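Local coordinates for CHAD domain protein (Streptomyces chartreusis, PDB 6RN5) that binds polyphosphate and copper ions through an all-helical CHAD-domain fold, with no established cellular role, at residues Y27-L41 and A58-T72. Residues are numbered along the deposited sequence; the frame is centred on the assembly and turned at random.
With SO4 (sulfate ion), chain I; SO4 (sulfate ion), chain G.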
loop_
_atom_site.group_PDB
_atom_site.type_symbol
_atom_site.label_atom_id
_atom_site.label_comp_id
_atom_site.label_asym_id
_atom_site.label_seq_id
_atom_site.Cartn_x
_atom_site.Cartn_y
_atom_site.Cartn_z
ATOM N N TYR A 27 16.404 -8.315 -42.930
ATOM C CA TYR A 27 15.578 -7.847 -41.817
ATOM C C TYR A 27 15.324 -6.344 -41.910
ATOM O O TYR A 27 14.151 -5.913 -41.789
ATOM C CB TYR A 27 16.198 -8.213 -40.477
ATOM C CG TYR A 27 15.372 -7.838 -39.276
ATOM C CD1 TYR A 27 14.168 -8.502 -38.977
ATOM C CD2 TYR A 27 15.775 -6.784 -38.439
ATOM C CE1 TYR A 27 13.407 -8.123 -37.853
ATOM C CE2 TYR A 27 15.021 -6.399 -37.332
ATOM C CZ TYR A 27 13.847 -7.071 -37.044
ATOM O OH TYR A 27 13.145 -6.689 -35.920
ATOM N N LEU A 28 16.389 -5.562 -42.174
ATOM C CA LEU A 28 16.266 -4.133 -42.357
ATOM C C LEU A 28 15.336 -3.759 -43.526
ATOM O O LEU A 28 14.473 -2.894 -43.366
ATOM C CB LEU A 28 17.641 -3.448 -42.522
ATOM C CG LEU A 28 18.464 -3.366 -41.223
ATOM C CD1 LEU A 28 19.905 -2.962 -41.482
ATOM C CD2 LEU A 28 17.814 -2.404 -40.224
ATOM N N ARG A 29 15.524 -4.381 -44.688
ATOM C CA ARG A 29 14.636 -4.152 -45.845
ATOM C C ARG A 29 13.149 -4.426 -45.522
ATOM O O ARG A 29 12.280 -3.636 -45.875
ATOM C CB ARG A 29 15.104 -4.945 -47.094
ATOM C CG ARG A 29 16.347 -4.343 -47.772
ATOM C CD ARG A 29 16.673 -4.915 -49.171
ATOM N NE ARG A 29 16.842 -6.360 -49.045
ATOM C CZ ARG A 29 18.010 -7.016 -48.928
ATOM N NH1 ARG A 29 17.993 -8.348 -48.773
ATOM N NH2 ARG A 29 19.189 -6.370 -49.006
ATOM N N ALA A 30 12.886 -5.525 -44.821
ATOM C CA ALA A 30 11.549 -5.907 -44.411
ATOM C C ALA A 30 10.904 -4.890 -43.476
ATOM O O ALA A 30 9.748 -4.520 -43.675
ATOM C CB ALA A 30 11.587 -7.255 -43.709
ATOM N N GLN A 31 11.637 -4.457 -42.450
ATOM C CA GLN A 31 11.140 -3.412 -41.542
ATOM C C GLN A 31 10.913 -2.070 -42.228
ATOM O O GLN A 31 9.876 -1.447 -42.019
ATOM C CB GLN A 31 12.074 -3.251 -40.342
ATOM C CG GLN A 31 12.052 -4.494 -39.467
ATOM C CD GLN A 31 10.659 -4.811 -38.942
ATOM O OE1 GLN A 31 9.959 -3.927 -38.437
ATOM N NE2 GLN A 31 10.260 -6.065 -39.032
ATOM N N ALA A 32 11.880 -1.638 -43.037
ATOM C CA ALA A 32 11.733 -0.455 -43.834
ATOM C C ALA A 32 10.470 -0.485 -44.680
ATOM O O ALA A 32 9.763 0.534 -44.792
ATOM C CB ALA A 32 12.925 -0.289 -44.729
ATOM N N THR A 33 10.214 -1.633 -45.293
ATOM C CA THR A 33 9.010 -1.839 -46.095
ATOM C C THR A 33 7.737 -1.795 -45.252
ATOM O O THR A 33 6.772 -1.190 -45.677
ATOM C CB THR A 33 9.092 -3.168 -46.845
ATOM O OG1 THR A 33 10.178 -3.071 -47.729
ATOM C CG2 THR A 33 7.835 -3.475 -47.678
ATOM N N GLU A 34 7.714 -2.448 -44.089
ATOM C CA GLU A 34 6.604 -2.260 -43.131
ATOM C C GLU A 34 6.366 -0.810 -42.748
ATOM O O GLU A 34 5.232 -0.411 -42.629
ATOM C CB GLU A 34 6.796 -3.045 -41.832
ATOM C CG GLU A 34 6.659 -4.550 -42.021
ATOM C CD GLU A 34 5.371 -4.944 -42.758
ATOM O OE1 GLU A 34 4.275 -4.635 -42.233
ATOM O OE2 GLU A 34 5.458 -5.553 -43.857
ATOM N N PHE A 35 7.429 -0.049 -42.489
ATOM C CA PHE A 35 7.299 1.383 -42.219
ATOM C C PHE A 35 6.648 2.139 -43.386
ATOM O O PHE A 35 5.822 3.020 -43.169
ATOM C CB PHE A 35 8.678 1.988 -41.934
ATOM C CG PHE A 35 8.644 3.428 -41.532
ATOM C CD1 PHE A 35 8.718 4.418 -42.477
ATOM C CD2 PHE A 35 8.545 3.785 -40.204
ATOM C CE1 PHE A 35 8.711 5.756 -42.123
ATOM C CE2 PHE A 35 8.546 5.122 -39.813
ATOM C CZ PHE A 35 8.641 6.116 -40.781
ATOM N N LEU A 36 7.049 1.826 -44.622
ATOM C CA LEU A 36 6.464 2.498 -45.781
ATOM C C LEU A 36 5.018 2.085 -46.000
ATOM O O LEU A 36 4.186 2.920 -46.338
ATOM C CB LEU A 36 7.261 2.267 -47.039
ATOM C CG LEU A 36 8.715 2.737 -46.994
ATOM C CD1 LEU A 36 9.427 2.168 -48.214
ATOM C CD2 LEU A 36 8.865 4.237 -46.898
ATOM N N ARG A 37 4.703 0.832 -45.774
ATOM C CA ARG A 37 3.283 0.413 -45.801
ATOM C C ARG A 37 2.425 1.165 -44.835
ATOM O O ARG A 37 1.374 1.685 -45.200
ATOM C CB ARG A 37 3.139 -1.036 -45.457
ATOM C CG ARG A 37 3.253 -1.871 -46.685
ATOM C CD ARG A 37 3.208 -3.338 -46.329
ATOM N NE ARG A 37 3.908 -4.103 -47.343
ATOM C CZ ARG A 37 4.158 -5.399 -47.246
ATOM N NH1 ARG A 37 3.766 -6.100 -46.174
ATOM N NH2 ARG A 37 4.799 -5.997 -48.238
ATOM N N ALA A 38 2.860 1.197 -43.586
ATOM C CA ALA A 38 2.124 1.912 -42.571
ATOM C C ALA A 38 1.986 3.381 -42.936
ATOM O O ALA A 38 0.930 3.982 -42.777
ATOM C CB ALA A 38 2.801 1.765 -41.225
ATOM N N LEU A 39 3.063 3.967 -43.425
ATOM C CA LEU A 39 3.031 5.354 -43.809
ATOM C C LEU A 39 1.995 5.606 -44.908
ATOM O O LEU A 39 1.281 6.583 -44.817
ATOM C CB LEU A 39 4.415 5.816 -44.254
ATOM C CG LEU A 39 4.519 7.268 -44.653
ATOM C CD1 LEU A 39 3.967 8.189 -43.564
ATOM C CD2 LEU A 39 5.963 7.630 -44.977
ATOM N N ARG A 40 1.905 4.717 -45.908
ATOM C CA ARG A 40 0.941 4.854 -46.991
ATOM C C ARG A 40 -0.468 4.698 -46.445
ATOM O O ARG A 40 -1.338 5.476 -46.792
ATOM C CB ARG A 40 1.160 3.836 -48.115
ATOM C CG ARG A 40 1.965 4.342 -49.306
ATOM C CD ARG A 40 1.975 3.357 -50.485
ATOM N NE ARG A 40 2.490 2.024 -50.112
ATOM C CZ ARG A 40 3.781 1.691 -49.993
ATOM N NH1 ARG A 40 4.747 2.578 -50.224
ATOM N NH2 ARG A 40 4.111 0.454 -49.640
ATOM N N LEU A 41 -0.697 3.693 -45.604
ATOM C CA LEU A 41 -1.997 3.536 -44.953
ATOM C C LEU A 41 -2.383 4.798 -44.178
ATOM O O LEU A 41 -3.546 5.182 -44.113
ATOM C CB LEU A 41 -1.969 2.362 -43.976
ATOM C CG LEU A 41 -3.219 2.125 -43.122
ATOM C CD1 LEU A 41 -4.369 1.655 -44.007
ATOM C CD2 LEU A 41 -2.976 1.133 -41.987
ATOM N N ALA A 58 -2.085 2.286 -38.182
ATOM C CA ALA A 58 -0.922 2.655 -38.952
ATOM C C ALA A 58 0.137 3.318 -38.073
ATOM O O ALA A 58 1.329 3.042 -38.229
ATOM C CB ALA A 58 -1.317 3.583 -40.083
ATOM N N ALA A 59 -0.266 4.172 -37.139
ATOM C CA ALA A 59 0.740 4.847 -36.309
ATOM C C ALA A 59 1.483 3.842 -35.394
ATOM O O ALA A 59 2.696 3.971 -35.137
ATOM C CB ALA A 59 0.138 5.985 -35.489
ATOM N N ARG A 60 0.759 2.838 -34.915
ATOM C CA ARG A 60 1.394 1.845 -34.119
ATOM C C ARG A 60 2.398 1.022 -34.936
ATOM O O ARG A 60 3.508 0.754 -34.481
ATOM C CB ARG A 60 0.376 0.932 -33.512
ATOM C CG ARG A 60 1.039 -0.033 -32.579
ATOM C CD ARG A 60 0.071 -0.567 -31.546
ATOM N NE ARG A 60 0.843 -1.451 -30.699
ATOM C CZ ARG A 60 0.894 -2.760 -30.832
ATOM N NH1 ARG A 60 0.161 -3.380 -31.738
ATOM N NH2 ARG A 60 1.683 -3.444 -30.045
ATOM N N ALA A 61 2.003 0.652 -36.143
ATOM C CA ALA A 61 2.899 -0.046 -37.082
ATOM C C ALA A 61 4.154 0.782 -37.425
ATOM O O ALA A 61 5.251 0.228 -37.575
ATOM C CB ALA A 61 2.141 -0.425 -38.360
ATOM N N LEU A 62 3.987 2.090 -37.570
ATOM C CA LEU A 62 5.129 2.978 -37.777
ATOM C C LEU A 62 6.054 2.960 -36.566
ATOM O O LEU A 62 7.275 2.951 -36.730
ATOM C CB LEU A 62 4.677 4.410 -38.034
ATOM C CG LEU A 62 4.141 4.738 -39.395
ATOM C CD1 LEU A 62 3.491 6.103 -39.288
ATOM C CD2 LEU A 62 5.223 4.743 -40.486
ATOM N N ARG A 63 5.489 2.970 -35.355
ATOM C CA ARG A 63 6.319 2.875 -34.138
ATOM C C ARG A 63 7.100 1.574 -34.027
ATOM O O ARG A 63 8.291 1.568 -33.675
ATOM C CB ARG A 63 5.492 2.977 -32.844
ATOM C CG ARG A 63 4.798 4.288 -32.621
ATOM C CD ARG A 63 4.407 4.450 -31.161
ATOM N NE ARG A 63 3.391 3.543 -30.627
ATOM C CZ ARG A 63 2.073 3.645 -30.851
ATOM N NH1 ARG A 63 1.564 4.564 -31.664
ATOM N NH2 ARG A 63 1.248 2.786 -30.281
ATOM N N ARG A 64 6.393 0.477 -34.270
ATOM C CA ARG A 64 6.943 -0.849 -34.104
ATOM C C ARG A 64 8.078 -1.069 -35.057
ATOM O O ARG A 64 9.043 -1.738 -34.676
ATOM C CB ARG A 64 5.876 -1.919 -34.280
ATOM C CG ARG A 64 4.849 -1.889 -33.159
ATOM C CD ARG A 64 3.843 -3.001 -33.243
ATOM N NE ARG A 64 4.452 -4.249 -32.807
ATOM C CZ ARG A 64 4.544 -5.365 -33.532
ATOM N NH1 ARG A 64 4.036 -5.468 -34.752
ATOM N NH2 ARG A 64 5.115 -6.418 -33.011
ATOM N N SER A 65 7.990 -0.514 -36.275
ATOM C CA SER A 65 9.028 -0.722 -37.260
ATOM C C SER A 65 10.186 0.254 -37.064
ATOM O O SER A 65 11.328 -0.131 -37.173
ATOM C CB SER A 65 8.463 -0.650 -38.680
ATOM O OG SER A 65 7.830 0.604 -38.927
ATOM N N ALA A 66 9.882 1.517 -36.791
ATOM C CA ALA A 66 10.906 2.501 -36.485
ATOM C C ALA A 66 11.796 2.036 -35.357
ATOM O O ALA A 66 13.009 2.144 -35.438
ATOM C CB ALA A 66 10.288 3.830 -36.129
ATOM N N ARG A 67 11.175 1.531 -34.306
ATOM C CA ARG A 67 11.909 1.061 -33.143
ATOM C C ARG A 67 12.797 -0.133 -33.492
ATOM O O ARG A 67 13.889 -0.312 -32.945
ATOM C CB ARG A 67 10.936 0.542 -32.081
ATOM C CG ARG A 67 10.222 1.582 -31.285
ATOM C CD ARG A 67 9.689 0.918 -30.021
ATOM N NE ARG A 67 8.800 -0.233 -30.235
ATOM C CZ ARG A 67 7.485 -0.203 -29.988
ATOM N NH1 ARG A 67 6.740 -1.272 -30.143
ATOM N NH2 ARG A 67 6.895 0.923 -29.579
ATOM N N ARG A 68 12.281 -1.024 -34.331
ATOM C CA ARG A 68 13.138 -2.134 -34.761
ATOM C C ARG A 68 14.340 -1.707 -35.594
ATOM O O ARG A 68 15.386 -2.328 -35.515
ATOM C CB ARG A 68 12.366 -3.199 -35.508
ATOM C CG ARG A 68 11.505 -4.007 -34.600
ATOM C CD ARG A 68 10.380 -4.738 -35.346
ATOM N NE ARG A 68 9.874 -5.777 -34.484
ATOM C CZ ARG A 68 8.992 -5.596 -33.517
ATOM N NH1 ARG A 68 8.478 -4.407 -33.271
ATOM N NH2 ARG A 68 8.602 -6.631 -32.785
ATOM N N ILE A 69 14.166 -0.710 -36.443
ATOM C CA ILE A 69 15.247 -0.286 -37.299
ATOM C C ILE A 69 16.306 0.395 -36.416
ATOM O O ILE A 69 17.513 0.124 -36.523
ATOM C CB ILE A 69 14.706 0.653 -38.370
ATOM C CG1 ILE A 69 13.793 -0.126 -39.311
ATOM C CG2 ILE A 69 15.817 1.284 -39.150
ATOM C CD1 ILE A 69 13.043 0.743 -40.318
ATOM N N SER A 70 15.827 1.228 -35.501
ATOM C CA SER A 70 16.683 1.972 -34.641
ATOM C C SER A 70 17.499 1.005 -33.768
ATOM O O SER A 70 18.722 1.157 -33.618
ATOM C CB SER A 70 15.843 2.969 -33.829
ATOM O OG SER A 70 16.690 3.897 -33.222
ATOM N N ALA A 71 16.839 -0.019 -33.244
ATOM C CA ALA A 71 17.528 -1.051 -32.464
ATOM C C ALA A 71 18.606 -1.777 -33.264
ATOM O O ALA A 71 19.726 -2.008 -32.791
ATOM C CB ALA A 71 16.529 -2.071 -31.918
ATOM N N THR A 72 18.246 -2.155 -34.471
ATOM C CA THR A 72 19.116 -2.910 -35.348
ATOM C C THR A 72 20.382 -2.110 -35.660
ATOM O O THR A 72 21.485 -2.655 -35.654
ATOM C CB THR A 72 18.364 -3.273 -36.611
ATOM O OG1 THR A 72 17.257 -4.108 -36.249
ATOM C CG2 THR A 72 19.225 -4.040 -37.571
HETATM S S SO4 I . 3.374 0.285 -28.518
HETATM O O1 SO4 I . 4.120 1.377 -29.162
HETATM O O2 SO4 I . 3.715 -1.010 -29.205
HETATM O O3 SO4 I . 1.934 0.466 -28.698
HETATM O O4 SO4 I . 3.738 0.183 -27.119
HETATM S S SO4 G . 6.978 -5.044 -29.729
HETATM O O1 SO4 G . 6.989 -4.058 -30.792
HETATM O O2 SO4 G . 6.827 -6.370 -30.374
HETATM O O3 SO4 G . 5.860 -4.823 -28.806
HETATM O O4 SO4 G . 8.231 -4.882 -28.950
#
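Leu-62 sends CD2 over one face of the Phe-35 ring, a CH-pi contact with the methyl 3.5 Å from the centroid and 15° off the normal. Phe-35 reaches this methyl with CG anti to its backbone N (chi1 -175°), while Ser-65 OG lies at the ring edge and is hydrogen-bonded to Ala-61 O at 2.9 Å. Towards the C-terminal end of helix 21-42 alanines and leucines pack: Ala-38 CB sits 3.7 Å from Ala-61 CB, and Leu-41 CD2 rests on Ala-58 CB. At the other end Leu-28 and Thr-72 meet tip to tip, CD2 to CG2 at a tight 3.4 Å. These helices, roughly antiparallel (159°), their segment axes approaching to 8.3 Å, form a helical hairpin of the CHAD domain, whose basic surface is consistent with polyphosphate binding: Arg-60, Arg-63, Arg-64, Arg-67 and Arg-68 grip two sulfates, probably from the crystallisation liquor, that may mark phosphate positions. No hydrogen bond crosses the interface; polar groups meet around the shaft of Arg-68, where Gln-31 OE1 approaches Arg-68 CD at 3.2 Å and Tyr-27 OH lies 3.4 Å from Arg-68 CG. Glu-292 is hydrogen-bonded to Tyr-27 OH and salt-bridged to Arg-68 NH2. Extended from CG to NE, Arg-68 hydrogen-bonds through NH1 to O1 of the chain G sulfate (2.9 Å) and to Arg-64 O. Replacing Arg-68 with an alanine would probably cost Glu-292 this salt bridge and loosen the chain G sulfate.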